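Local atomic coordinates of Rbam17540 (Bacillus amyloliquefaciens, PDB entry 2YOY), a protein that binds copper and probably cleaves cellulose or related polysaccharides by oxidation, as a lytic polysaccharide mono-oxygenase of the CBM33 family. Residues R55-N60 with G69-T74; S39-K44 with S63-F68; Y3-V8 with T91-A96; A27-S32 with H77-N82. All coordinates share one frame; numbering follows the deposited sequence.

Interaction 1 of 4, residues R55-N60 with G69-T74; sequences RIASAN and GLDKQT
With CG of Asp-71 turned anti to its carbonyl carbon (chi1 -66°) and OG of Ser-58 set between backbone N and carbonyl carbon (chi1 75°), carboxylate and hydroxyl meet: Ser-58 OG donates to Asp-71 OD2 over 2.6 Å. The hydroxyl arrives on the syn side of that oxygen, tilted 29° out of the carboxylate plane. From the opposite face Arg-55 NH1 reaches the same OD2 at 3.0 Å, forming a salt bridge in which the oxygen lies at the edge of the guanidinium. Asp-71 OD1 is engaged as well, accepting a bond from Ser-58 N at 2.9 Å, from above the carboxylate plane, and another from a water that in turn accepts from Ala-57 N. One carboxylate clamps the type I turn from Ile-56 to Ala-59. With an alanine in place of Asp-71, Arg-55 would probably be left without its charged mate and the backbone N-H of Ser-58 without its acceptor. Nearby, Ala-57 CB rests against Leu-70 CB at 4.1 Å. The guanidinium of Arg-55 also makes a cation-pi contact with Phe-68. The turn leads into helix 59-62 and lies against the beta-sheet, Ile-56 touching Leu-157 of strand 154-162 and Ala-57 touching Val-172 of strand 167-177.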
loop_
_atom_site.group_PDB
_atom_site.type_symbol
_atom_site.label_atom_id
_atom_site.label_comp_id
_atom_site.label_asym_id
_atom_site.label_seq_id
_atom_site.Cartn_x
_atom_site.Cartn_y
_atom_site.Cartn_z
ATOM N N ARG A 55 9.145 -0.671 -8.455
ATOM C CA ARG A 55 9.589 -0.788 -7.063
ATOM C C ARG A 55 8.633 -0.086 -6.088
ATOM O O ARG A 55 9.004 0.214 -4.945
ATOM C CB ARG A 55 10.988 -0.232 -6.886
ATOM C CG ARG A 55 12.042 -0.995 -7.662
ATOM C CD ARG A 55 12.462 -2.252 -6.919
ATOM N NE ARG A 55 13.367 -3.100 -7.719
ATOM C CZ ARG A 55 13.091 -4.333 -8.149
ATOM N NH1 ARG A 55 11.926 -4.932 -7.863
ATOM N NH2 ARG A 55 13.990 -5.009 -8.870
ATOM N N ILE A 56 7.411 0.184 -6.556
ATOM C CA ILE A 56 6.440 0.903 -5.759
ATOM C C ILE A 56 5.896 0.039 -4.619
ATOM O O ILE A 56 5.821 0.485 -3.464
ATOM C CB ILE A 56 5.269 1.445 -6.640
ATOM C CG1 ILE A 56 5.825 2.462 -7.638
ATOM C CG2 ILE A 56 4.206 2.117 -5.775
ATOM C CD1 ILE A 56 4.862 2.844 -8.735
ATOM N N ALA A 57 5.474 -1.173 -4.958
ATOM C CA ALA A 57 4.901 -2.059 -3.960
ATOM C C ALA A 57 5.880 -2.412 -2.837
ATOM O O ALA A 57 5.465 -2.555 -1.710
ATOM C CB ALA A 57 4.340 -3.284 -4.631
ATOM N N SER A 58 7.178 -2.527 -3.107
ATOM C CA SER A 58 8.161 -2.843 -2.066
ATOM C C SER A 58 8.792 -1.583 -1.471
ATOM O O SER A 58 9.624 -1.667 -0.557
ATOM C CB SER A 58 9.262 -3.729 -2.607
ATOM O OG SER A 58 10.147 -2.992 -3.413
ATOM N N ALA A 59 8.401 -0.408 -1.979
ATOM C CA ALA A 59 9.066 0.844 -1.647
ATOM C C ALA A 59 10.588 0.727 -1.835
ATOM O O ALA A 59 11.388 1.171 -1.009
ATOM C CB ALA A 59 8.687 1.285 -0.211
ATOM N N ASN A 60 10.972 0.136 -2.963
ATOM C CA ASN A 60 12.371 -0.168 -3.275
ATOM C C ASN A 60 13.087 -0.938 -2.132
ATOM O O ASN A 60 14.154 -0.549 -1.651
ATOM C CB ASN A 60 13.097 1.118 -3.660
ATOM C CG ASN A 60 14.258 0.863 -4.605
ATOM O OD1 ASN A 60 14.522 -0.274 -4.972
ATOM N ND2 ASN A 60 14.987 1.913 -4.949
ATOM N N GLY A 69 10.082 -8.817 -2.937
ATOM C CA GLY A 69 8.980 -9.741 -3.182
ATOM C C GLY A 69 7.611 -9.140 -3.551
ATOM O O GLY A 69 6.895 -9.725 -4.335
ATOM N N LEU A 70 7.296 -8.002 -2.961
ATOM C CA LEU A 70 6.043 -7.336 -3.210
ATOM C C LEU A 70 5.929 -6.774 -4.647
ATOM O O LEU A 70 4.823 -6.507 -5.116
ATOM C CB LEU A 70 5.758 -6.277 -2.211
ATOM C CG LEU A 70 5.554 -6.815 -0.798
ATOM C CD1 LEU A 70 5.507 -5.603 0.112
ATOM C CD2 LEU A 70 4.292 -7.651 -0.655
ATOM N N ASP A 71 7.054 -6.693 -5.346
ATOM C CA ASP A 71 7.031 -6.093 -6.658
ATOM C C ASP A 71 6.580 -7.027 -7.760
ATOM O O ASP A 71 6.305 -6.559 -8.859
ATOM C CB ASP A 71 8.388 -5.485 -6.987
ATOM C CG ASP A 71 8.751 -4.314 -6.098
ATOM O OD1 ASP A 71 7.862 -3.473 -5.780
ATOM O OD2 ASP A 71 9.958 -4.201 -5.749
ATOM N N LYS A 72 6.469 -8.332 -7.472
ATOM C CA LYS A 72 5.903 -9.248 -8.435
ATOM C C LYS A 72 4.524 -8.773 -8.801
ATOM O O LYS A 72 3.812 -8.236 -7.970
ATOM C CB LYS A 72 5.813 -10.668 -7.892
ATOM C CG LYS A 72 7.153 -11.357 -7.746
ATOM C CD LYS A 72 6.970 -12.874 -7.660
ATOM C CE LYS A 72 8.309 -13.596 -7.669
ATOM N NZ LYS A 72 8.102 -15.070 -7.680
ATOM N N GLN A 73 4.133 -8.945 -10.050
ATOM C CA GLN A 73 2.787 -8.525 -10.450
ATOM C C GLN A 73 2.236 -9.346 -11.582
ATOM O O GLN A 73 2.715 -9.281 -12.716
ATOM C CB GLN A 73 2.787 -7.040 -10.797
ATOM C CG GLN A 73 1.454 -6.407 -11.089
ATOM C CD GLN A 73 0.481 -6.494 -9.921
ATOM O OE1 GLN A 73 0.800 -6.125 -8.793
ATOM N NE2 GLN A 73 -0.695 -7.062 -10.194
ATOM N N THR A 74 1.255 -10.165 -11.246
ATOM C CA THR A 74 0.463 -10.900 -12.229
ATOM C C THR A 74 -0.989 -10.808 -11.855
ATOM O O THR A 74 -1.351 -10.457 -10.714
ATOM C CB THR A 74 0.839 -12.399 -12.337
ATOM O OG1 THR A 74 0.403 -13.101 -11.160
ATOM C CG2 THR A 74 2.328 -12.591 -12.534
HETATM O O HOH W 1 6.176 -2.186 -7.569
#

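Interaction 2 of 4, residues S39-K44 with S63-F68; sequences SVEGPK and SGQIDF. With EDO (1,2-ethanediol), chain D.
The Glu-41 carboxylate and the Gln-65 amide meet with their planes 52° apart, Gln-65 NE2 donating to Glu-41 OE1 over 3.0 Å. The amide nitrogen comes in on the anti side of that oxygen, somewhat out of the carboxylate plane, and is also hydrogen-bonded to Gly-62 O. At the other carboxylate oxygen a 1,2-ethanediol molecule, probably from the crystallisation liquor, donates from its O2 to Glu-41 OE2 at 2.6 Å. The backbone of Glu-41 is held too: Ser-63 OG donates to Glu-41 O over 2.6 Å from above the carbonyl plane. Carbon atoms pack beside these bonds: Ser-39 CB 3.9 Å from Gln-65 CB, and the apolar pair Val-40 CG2 and Ile-66 CD1 at 4.1 Å. An alanine in place of Glu-41 would probably leave Gln-65 NE2 with Gly-62 O but without its carboxylate partner, the amide held less firmly. Gln-65 OE1 is hydrogen-bonded to NE2 of His-1, a copper ligand, and the Glu-41 side chain is itself about 5 Å from the metal. Gln-65 is thus a second-shell residue of the histidine brace, the copper site characteristic of lytic polysaccharide mono-oxygenases, formed here by His-1 and His-98.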
loop_
_atom_site.group_PDB
_atom_site.type_symbol
_atom_site.label_atom_id
_atom_site.label_comp_id
_atom_site.label_asym_id
_atom_site.label_seq_id
_atom_site.Cartn_x
_atom_site.Cartn_y
_atom_site.Cartn_z
ATOM N N SER A 39 7.067 -2.100 7.580
ATOM C CA SER A 39 8.343 -1.530 7.141
ATOM C C SER A 39 8.436 -1.302 5.652
ATOM O O SER A 39 9.526 -1.316 5.155
ATOM C CB SER A 39 9.508 -2.412 7.630
ATOM O OG SER A 39 9.402 -2.601 9.035
ATOM N N VAL A 40 7.315 -1.037 4.959
ATOM C CA VAL A 40 7.395 -0.751 3.487
ATOM C C VAL A 40 7.683 0.762 3.255
ATOM O O VAL A 40 6.827 1.582 2.849
ATOM C CB VAL A 40 6.160 -1.257 2.741
ATOM C CG1 VAL A 40 6.439 -1.274 1.225
ATOM C CG2 VAL A 40 5.771 -2.637 3.157
ATOM N N GLU A 41 8.916 1.108 3.580
ATOM C CA GLU A 41 9.369 2.495 3.729
ATOM C C GLU A 41 10.315 2.917 2.631
ATOM O O GLU A 41 11.332 2.276 2.402
ATOM C CB GLU A 41 10.101 2.618 5.053
ATOM C CG GLU A 41 10.516 4.028 5.414
ATOM C CD GLU A 41 11.208 4.115 6.760
ATOM O OE1 GLU A 41 11.511 3.054 7.356
ATOM O OE2 GLU A 41 11.449 5.261 7.206
ATOM N N GLY A 42 9.992 4.017 1.960
ATOM C CA GLY A 42 10.840 4.537 0.892
ATOM C C GLY A 42 10.866 6.048 0.929
ATOM O O GLY A 42 10.313 6.678 1.849
ATOM N N PRO A 43 11.529 6.658 -0.057
ATOM C CA PRO A 43 11.554 8.117 -0.077
ATOM C C PRO A 43 10.166 8.742 -0.284
ATOM O O PRO A 43 9.343 8.210 -1.034
ATOM C CB PRO A 43 12.469 8.434 -1.286
ATOM C CG PRO A 43 13.229 7.179 -1.530
ATOM C CD PRO A 43 12.290 6.070 -1.165
ATOM N N LYS A 44 9.910 9.896 0.325
ATOM C CA LYS A 44 8.651 10.597 0.082
ATOM C C LYS A 44 8.740 11.437 -1.175
ATOM O O LYS A 44 9.791 11.474 -1.831
ATOM C CB LYS A 44 8.173 11.376 1.307
ATOM C CG LYS A 44 8.795 12.717 1.562
ATOM C CD LYS A 44 8.194 13.311 2.836
ATOM C CE LYS A 44 8.977 14.529 3.261
ATOM N NZ LYS A 44 8.514 14.980 4.602
ATOM N N SER A 63 13.861 0.414 2.020
ATOM C CA SER A 63 15.041 1.146 2.442
ATOM C C SER A 63 15.979 0.186 3.152
ATOM O O SER A 63 16.506 0.491 4.227
ATOM C CB SER A 63 14.635 2.313 3.346
ATOM O OG SER A 63 13.722 3.148 2.654
ATOM N N GLY A 64 16.123 -1.003 2.563
ATOM C CA GLY A 64 16.886 -2.085 3.194
ATOM C C GLY A 64 16.185 -2.997 4.205
ATOM O O GLY A 64 16.787 -3.969 4.631
ATOM N N GLN A 65 14.926 -2.726 4.593
ATOM C CA GLN A 65 14.256 -3.506 5.623
ATOM C C GLN A 65 13.583 -4.786 5.161
ATOM O O GLN A 65 13.351 -5.633 5.961
ATOM C CB GLN A 65 13.238 -2.635 6.383
ATOM C CG GLN A 65 13.918 -1.502 7.110
ATOM C CD GLN A 65 12.954 -0.467 7.615
ATOM O OE1 GLN A 65 12.692 -0.377 8.822
ATOM N NE2 GLN A 65 12.409 0.311 6.703
ATOM N N ILE A 66 13.308 -4.909 3.854
ATOM C CA ILE A 66 12.618 -6.013 3.274
ATOM C C ILE A 66 13.272 -6.239 1.903
ATOM O O ILE A 66 14.207 -5.540 1.528
ATOM C CB ILE A 66 11.071 -5.774 3.088
ATOM C CG1 ILE A 66 10.810 -4.553 2.210
ATOM C CG2 ILE A 66 10.383 -5.589 4.416
ATOM C CD1 ILE A 66 9.335 -4.241 1.945
ATOM N N ASP A 67 12.809 -7.255 1.207
ATOM C CA ASP A 67 13.349 -7.574 -0.150
ATOM C C ASP A 67 12.378 -7.027 -1.214
ATOM O O ASP A 67 11.570 -6.162 -0.904
ATOM C CB ASP A 67 13.573 -9.080 -0.283
ATOM C CG ASP A 67 12.320 -9.897 -0.015
ATOM O OD1 ASP A 67 11.199 -9.359 -0.156
ATOM O OD2 ASP A 67 12.444 -11.097 0.362
ATOM N N PHE A 68 12.456 -7.515 -2.454
ATOM C CA PHE A 68 11.651 -7.010 -3.547
ATOM C C PHE A 68 10.448 -7.911 -3.859
ATOM O O PHE A 68 9.838 -7.760 -4.925
ATOM C CB PHE A 68 12.468 -6.846 -4.851
ATOM C CG PHE A 68 13.613 -5.869 -4.753
ATOM C CD1 PHE A 68 13.431 -4.622 -4.223
ATOM C CD2 PHE A 68 14.882 -6.227 -5.210
ATOM C CE1 PHE A 68 14.489 -3.731 -4.088
ATOM C CE2 PHE A 68 15.944 -5.348 -5.105
ATOM C CZ PHE A 68 15.748 -4.097 -4.545
HETATM C C1 EDO D . 10.394 7.113 9.687
HETATM O O1 EDO D . 11.002 8.058 8.795
HETATM C C2 EDO D . 11.412 6.276 10.461
HETATM O O2 EDO D . 12.332 5.597 9.604
HETATM O O HOH W 2 11.988 -3.425 10.111
#

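Interaction 3 of 4, residues Y3-V8 with T91-A96; sequences YIKEPV and TWHYTA
Lys-5 and Glu-6 of strand 2-6 stand opposite the single residue Thr-91, making a classic beta bulge in which one carbonyl oxygen serves two successive amides. Lys-5 N reaches Thr-91 O at 2.8 Å, while the bond from Glu-6 N to Thr-91 O is weak at 3.4 Å; Thr-91 N answers by donating to Glu-6 O. Just beyond lies the cis peptide before Pro-7. Before the bulge the antiparallel pairing is regular, and Tyr-3 and His-93 exchange two backbone bonds, with His-93 N 2.7 Å from Tyr-3 O. The next pair, Ile-4 with Trp-92, is non-hydrogen-bonded, and there CG1 of Ile-4 sits over the indole, 3.5 Å from the centroid of the Trp-92 six-membered ring and 19° off its normal, a tight CH-pi contact. Trp-92 NE1 is tied to Tyr-105 OH. On the other face of the sheet the Tyr-3 ring, with CG between backbone N and carbonyl carbon (chi1 54°), runs alongside His-93 and takes His-93 CB over one face, offset toward the rim. Strand 86-94 is the middle of a three-stranded antiparallel sheet with 2-6 and 141-146 at its edges; Ile-4 packs on Ile-173 of strand 167-177, whereas Tyr-3 stacks on Tyr-12 of helix 10-21.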
loop_
_atom_site.group_PDB
_atom_site.type_symbol
_atom_site.label_atom_id
_atom_site.label_comp_id
_atom_site.label_asym_id
_atom_site.label_seq_id
_atom_site.Cartn_x
_atom_site.Cartn_y
_atom_site.Cartn_z
ATOM N N TYR A 3 1.127 0.035 8.813
ATOM C CA TYR A 3 0.495 -0.517 7.628
ATOM C C TYR A 3 -1.011 -0.328 7.630
ATOM O O TYR A 3 -1.653 -0.104 8.677
ATOM C CB TYR A 3 0.829 -1.997 7.480
ATOM C CG TYR A 3 0.519 -2.851 8.715
ATOM C CD1 TYR A 3 -0.731 -3.386 8.907
ATOM C CD2 TYR A 3 1.510 -3.153 9.645
ATOM C CE1 TYR A 3 -1.028 -4.126 10.056
ATOM C CE2 TYR A 3 1.229 -3.926 10.769
ATOM C CZ TYR A 3 -0.027 -4.418 10.933
ATOM O OH TYR A 3 -0.349 -5.203 12.044
ATOM N N ILE A 4 -1.603 -0.482 6.468
ATOM C CA ILE A 4 -3.074 -0.433 6.369
ATOM C C ILE A 4 -3.638 -1.814 6.755
ATOM O O ILE A 4 -3.320 -2.815 6.162
ATOM C CB ILE A 4 -3.513 0.015 4.949
ATOM C CG1 ILE A 4 -2.980 1.419 4.642
ATOM C CG2 ILE A 4 -5.023 -0.066 4.816
ATOM C CD1 ILE A 4 -3.194 1.881 3.200
ATOM N N LYS A 5 -4.454 -1.820 7.810
ATOM C CA LYS A 5 -5.011 -3.007 8.403
ATOM C C LYS A 5 -6.419 -3.331 7.908
ATOM O O LYS A 5 -6.758 -4.506 7.803
ATOM C CB LYS A 5 -5.032 -2.766 9.920
ATOM C CG LYS A 5 -5.742 -3.760 10.799
ATOM C CD LYS A 5 -5.656 -3.250 12.232
ATOM C CE LYS A 5 -6.429 -1.947 12.417
ATOM N NZ LYS A 5 -6.200 -1.360 13.764
ATOM N N GLU A 6 -7.237 -2.297 7.645
ATOM C CA GLU A 6 -8.544 -2.450 6.979
ATOM C C GLU A 6 -8.746 -1.358 5.921
ATOM O O GLU A 6 -8.677 -0.192 6.268
ATOM C CB GLU A 6 -9.691 -2.363 7.995
ATOM C CG GLU A 6 -11.048 -2.645 7.382
ATOM C CD GLU A 6 -12.199 -2.282 8.304
ATOM O OE1 GLU A 6 -11.999 -2.292 9.533
ATOM O OE2 GLU A 6 -13.298 -1.984 7.789
ATOM N N PRO A 7 -8.920 -1.727 4.624
ATOM C CA PRO A 7 -8.771 -3.093 4.067
ATOM C C PRO A 7 -7.357 -3.651 4.328
ATOM O O PRO A 7 -6.466 -2.907 4.758
ATOM C CB PRO A 7 -9.004 -2.910 2.551
ATOM C CG PRO A 7 -9.495 -1.536 2.334
ATOM C CD PRO A 7 -9.067 -0.720 3.554
ATOM N N VAL A 8 -7.172 -4.955 4.124
ATOM C CA VAL A 8 -5.881 -5.587 4.318
ATOM C C VAL A 8 -4.945 -5.298 3.151
ATOM O O VAL A 8 -5.140 -5.767 2.037
ATOM C CB VAL A 8 -6.073 -7.121 4.472
ATOM C CG1 VAL A 8 -4.751 -7.789 4.739
ATOM C CG2 VAL A 8 -7.103 -7.401 5.572
ATOM N N THR A 91 -7.952 2.195 7.443
ATOM C CA THR A 91 -7.401 2.296 8.790
ATOM C C THR A 91 -5.992 1.750 8.877
ATOM O O THR A 91 -5.744 0.592 8.515
ATOM C CB THR A 91 -8.271 1.517 9.782
ATOM O OG1 THR A 91 -9.575 2.114 9.791
ATOM C CG2 THR A 91 -7.689 1.602 11.156
ATOM N N TRP A 92 -5.086 2.598 9.351
ATOM C CA TRP A 92 -3.680 2.236 9.569
ATOM C C TRP A 92 -3.480 1.705 10.973
ATOM O O TRP A 92 -4.128 2.178 11.924
ATOM C CB TRP A 92 -2.782 3.457 9.339
ATOM C CG TRP A 92 -2.686 3.898 7.878
ATOM C CD1 TRP A 92 -3.629 4.565 7.169
ATOM C CD2 TRP A 92 -1.567 3.729 6.994
ATOM N NE1 TRP A 92 -3.163 4.825 5.885
ATOM C CE2 TRP A 92 -1.903 4.331 5.758
ATOM C CE3 TRP A 92 -0.332 3.114 7.118
ATOM C CZ2 TRP A 92 -1.040 4.319 4.640
ATOM C CZ3 TRP A 92 0.536 3.122 5.996
ATOM C CH2 TRP A 92 0.184 3.735 4.801
ATOM N N HIS A 93 -2.614 0.702 11.103
ATOM C CA HIS A 93 -2.066 0.264 12.384
ATOM C C HIS A 93 -0.596 0.716 12.412
ATOM O O HIS A 93 0.152 0.479 11.443
ATOM C CB HIS A 93 -2.118 -1.241 12.496
ATOM C CG HIS A 93 -1.435 -1.785 13.716
ATOM N ND1 HIS A 93 -1.980 -1.703 14.977
ATOM C CD2 HIS A 93 -0.234 -2.378 13.865
ATOM C CE1 HIS A 93 -1.147 -2.237 15.849
ATOM N NE2 HIS A 93 -0.084 -2.664 15.198
ATOM N N TYR A 94 -0.229 1.425 13.466
ATOM C CA TYR A 94 1.112 1.984 13.639
ATOM C C TYR A 94 1.886 1.236 14.724
ATOM O O TYR A 94 1.380 1.039 15.839
ATOM C CB TYR A 94 1.053 3.480 13.944
ATOM C CG TYR A 94 0.448 4.271 12.831
ATOM C CD1 TYR A 94 1.163 4.483 11.661
ATOM C CD2 TYR A 94 -0.840 4.774 12.911
ATOM C CE1 TYR A 94 0.611 5.177 10.630
ATOM C CE2 TYR A 94 -1.408 5.487 11.877
ATOM C CZ TYR A 94 -0.680 5.665 10.730
ATOM O OH TYR A 94 -1.230 6.352 9.691
ATOM N N THR A 95 3.082 0.763 14.385
ATOM C CA THR A 95 4.043 0.363 15.428
ATOM C C THR A 95 4.874 1.574 15.909
ATOM O O THR A 95 5.381 1.588 17.024
ATOM C CB THR A 95 4.967 -0.743 14.933
ATOM O OG1 THR A 95 5.761 -0.249 13.847
ATOM C CG2 THR A 95 4.148 -1.935 14.479
ATOM N N ALA A 96 4.974 2.608 15.084
ATOM C CA ALA A 96 5.637 3.836 15.486
ATOM C C ALA A 96 4.981 4.992 14.750
ATOM O O ALA A 96 5.308 5.246 13.570
ATOM C CB ALA A 96 7.130 3.771 15.206
HETATM O O HOH W 3 -5.302 1.472 14.100
HETATM O O HOH W 4 -11.051 0.920 7.762
#

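Interaction 4 of 4, residues A27-S32 with H77-N82; sequences AQKYGS and HWVKQN
The hydroxyl of Tyr-30 has two polar partners: a water donates to Tyr-30 OH over 2.8 Å while accepting from the backbone N of Val-79, and Glu-17 OE2 of helix 10-21 is also hydrogen-bonded to it. The contact joins the C-terminal end of helix 23-30 to the loop that enters strand 81-83, an element of the beta-sandwich core usual in this family. Helix and loop are linked directly by His-77 NE2, which donates to Lys-29 O over 2.9 Å. This bond is nearly straight (174° at the hydrogen), lying in the imidazole plane and on a lone pair in the carbonyl plane, and it helps to hold the rotation of the His-77 ring. The chain of Lys-29, fully extended, runs by His-77 antiparallel to it and brings its ammonium to a salt bridge with Glu-17; Lys-29 NZ lies 3.6 Å from Val-79 CG2. Glu-17 therefore serves both Lys-29 and Tyr-30. The rings of Tyr-30 and Trp-78 meet obliquely, their planes 50° apart, with Tyr-30 CD2 3.6 Å from Trp-78 CZ3, at the edge of the indole. One indole face is occupied by the imidazole of the preceding residue, His-77 CD2 lying over its centre. The indole N-H is taken up by Lys-72 O, and Arg-10 makes a cation-pi contact with the ring. Gly-31 has positive phi, and its backbone N is bonded to Ala-27 O at 2.7 Å. Farther along the loop, Lys-80 NZ curls back and donates to Trp-78 O over 2.8 Å.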
loop_
_atom_site.group_PDB
_atom_site.type_symbol
_atom_site.label_atom_id
_atom_site.label_comp_id
_atom_site.label_asym_id
_atom_site.label_seq_id
_atom_site.Cartn_x
_atom_site.Cartn_y
_atom_site.Cartn_z
ATOM N N ALA A 27 6.782 -16.769 2.609
ATOM C CA ALA A 27 7.870 -15.922 2.193
ATOM C C ALA A 27 8.130 -16.173 0.710
ATOM O O ALA A 27 8.511 -15.250 -0.051
ATOM C CB ALA A 27 9.103 -16.257 3.018
ATOM N N GLN A 28 7.831 -17.394 0.277
ATOM C CA GLN A 28 7.968 -17.699 -1.164
ATOM C C GLN A 28 7.031 -16.828 -2.001
ATOM O O GLN A 28 7.361 -16.440 -3.111
ATOM C CB GLN A 28 7.727 -19.188 -1.446
ATOM C CG GLN A 28 9.036 -19.957 -1.358
ATOM C CD GLN A 28 8.878 -21.443 -1.169
ATOM O OE1 GLN A 28 7.797 -21.957 -0.847
ATOM N NE2 GLN A 28 9.980 -22.150 -1.342
ATOM N N LYS A 29 5.882 -16.506 -1.428
ATOM C CA LYS A 29 4.816 -15.756 -2.117
ATOM C C LYS A 29 5.040 -14.230 -1.973
ATOM O O LYS A 29 4.808 -13.490 -2.919
ATOM C CB LYS A 29 3.464 -16.227 -1.576
ATOM C CG LYS A 29 2.252 -15.510 -2.118
ATOM C CD LYS A 29 0.978 -16.185 -1.611
ATOM C CE LYS A 29 -0.254 -15.440 -2.115
ATOM N NZ LYS A 29 -1.472 -16.214 -1.731
ATOM N N TYR A 30 5.467 -13.762 -0.800
ATOM C CA TYR A 30 5.524 -12.339 -0.484
ATOM C C TYR A 30 6.944 -11.776 -0.298
ATOM O O TYR A 30 7.134 -10.544 -0.341
ATOM C CB TYR A 30 4.782 -12.057 0.858
ATOM C CG TYR A 30 3.296 -12.279 0.834
ATOM C CD1 TYR A 30 2.739 -13.537 1.108
ATOM C CD2 TYR A 30 2.421 -11.219 0.525
ATOM C CE1 TYR A 30 1.360 -13.730 1.083
ATOM C CE2 TYR A 30 1.052 -11.395 0.487
ATOM C CZ TYR A 30 0.524 -12.656 0.744
ATOM O OH TYR A 30 -0.833 -12.850 0.698
ATOM N N GLY A 31 7.917 -12.652 -0.039
ATOM C CA GLY A 31 9.225 -12.251 0.464
ATOM C C GLY A 31 9.255 -11.887 1.928
ATOM O O GLY A 31 8.306 -12.160 2.658
ATOM N N SER A 32 10.346 -11.279 2.370
ATOM C CA SER A 32 10.606 -11.086 3.787
ATOM C C SER A 32 9.698 -10.110 4.551
ATOM O O SER A 32 9.766 -10.019 5.802
ATOM C CB SER A 32 12.063 -10.660 3.979
ATOM O OG SER A 32 12.323 -9.436 3.299
ATOM N N HIS A 77 -1.417 -13.512 -8.867
ATOM C CA HIS A 77 -0.435 -13.735 -7.779
ATOM C C HIS A 77 -1.028 -13.415 -6.422
ATOM O O HIS A 77 -0.856 -14.192 -5.490
ATOM C CB HIS A 77 0.842 -12.949 -7.957
ATOM C CG HIS A 77 1.954 -13.415 -7.052
ATOM N ND1 HIS A 77 2.788 -14.459 -7.379
ATOM C CD2 HIS A 77 2.357 -12.993 -5.829
ATOM C CE1 HIS A 77 3.655 -14.659 -6.405
ATOM N NE2 HIS A 77 3.389 -13.808 -5.437
ATOM N N TRP A 78 -1.706 -12.275 -6.302
ATOM C CA TRP A 78 -2.088 -11.791 -4.975
ATOM C C TRP A 78 -3.524 -12.081 -4.573
ATOM O O TRP A 78 -4.416 -12.150 -5.404
ATOM C CB TRP A 78 -1.814 -10.272 -4.878
ATOM C CG TRP A 78 -0.390 -9.935 -5.316
ATOM C CD1 TRP A 78 -0.021 -9.292 -6.487
ATOM C CD2 TRP A 78 0.819 -10.184 -4.617
ATOM N NE1 TRP A 78 1.333 -9.107 -6.515
ATOM C CE2 TRP A 78 1.882 -9.695 -5.419
ATOM C CE3 TRP A 78 1.131 -10.748 -3.399
ATOM C CZ2 TRP A 78 3.212 -9.758 -5.013
ATOM C CZ3 TRP A 78 2.465 -10.832 -3.007
ATOM C CH2 TRP A 78 3.484 -10.323 -3.800
ATOM N N VAL A 79 -3.761 -12.116 -3.254
ATOM C CA VAL A 79 -5.106 -12.331 -2.722
ATOM C C VAL A 79 -5.925 -11.057 -2.826
ATOM O O VAL A 79 -5.524 -10.005 -2.326
ATOM C CB VAL A 79 -5.086 -12.786 -1.240
ATOM C CG1 VAL A 79 -6.501 -12.949 -0.716
ATOM C CG2 VAL A 79 -4.349 -14.118 -1.076
ATOM N N LYS A 80 -7.072 -11.126 -3.490
ATOM C CA LYS A 80 -7.943 -9.960 -3.639
ATOM C C LYS A 80 -9.035 -9.952 -2.546
ATOM O O LYS A 80 -9.558 -10.996 -2.136
ATOM C CB LYS A 80 -8.624 -9.982 -4.977
ATOM C CG LYS A 80 -7.663 -9.678 -6.133
ATOM C CD LYS A 80 -7.370 -10.898 -6.937
ATOM C CE LYS A 80 -6.298 -10.620 -7.963
ATOM N NZ LYS A 80 -5.439 -11.825 -8.030
ATOM N N GLN A 81 -9.410 -8.789 -2.106
ATOM C CA GLN A 81 -10.568 -8.734 -1.219
ATOM C C GLN A 81 -11.616 -7.867 -1.896
ATOM O O GLN A 81 -11.311 -6.903 -2.582
ATOM C CB GLN A 81 -10.206 -8.136 0.105
ATOM C CG GLN A 81 -9.638 -6.743 -0.024
ATOM C CD GLN A 81 -8.561 -6.509 0.990
ATOM O OE1 GLN A 81 -8.839 -6.323 2.200
ATOM N NE2 GLN A 81 -7.339 -6.523 0.531
ATOM N N ASN A 82 -12.850 -8.198 -1.657
ATOM C CA ASN A 82 -13.949 -7.426 -2.220
ATOM C C ASN A 82 -14.086 -6.064 -1.596
ATOM O O ASN A 82 -14.005 -5.876 -0.376
ATOM C CB ASN A 82 -15.264 -8.162 -2.040
ATOM C CG ASN A 82 -15.339 -9.429 -2.864
ATOM O OD1 ASN A 82 -14.691 -9.570 -3.907
ATOM N ND2 ASN A 82 -16.149 -10.371 -2.401
HETATM O O HOH W 5 -1.735 -11.330 -1.427
#

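Overall arrangement
Interactions 1, 2 and 4 form a connected group built largely from the long chain section between strands 2-6 and 81-83. Interactions 1 and 2, centres about 10 Å apart, meet where Val-40 CG1 lies 3.3 Å from Ala-57 O. Interaction 4 joins interaction 1 where Leu-70 O packs 3.6 Å from Trp-78 CZ2, and interaction 2 through a probable hydrogen bond between Ser-32 N and Asp-67 OD2. Interaction 3 lies across the chain's centre from interaction 1 but touches interaction 4, Val-8 O being 2.8 Å from Gln-81 NE2. Interaction 2 comes nearer the copper than interaction 3, whose Trp-92 side chain is about 10 Å from the metal.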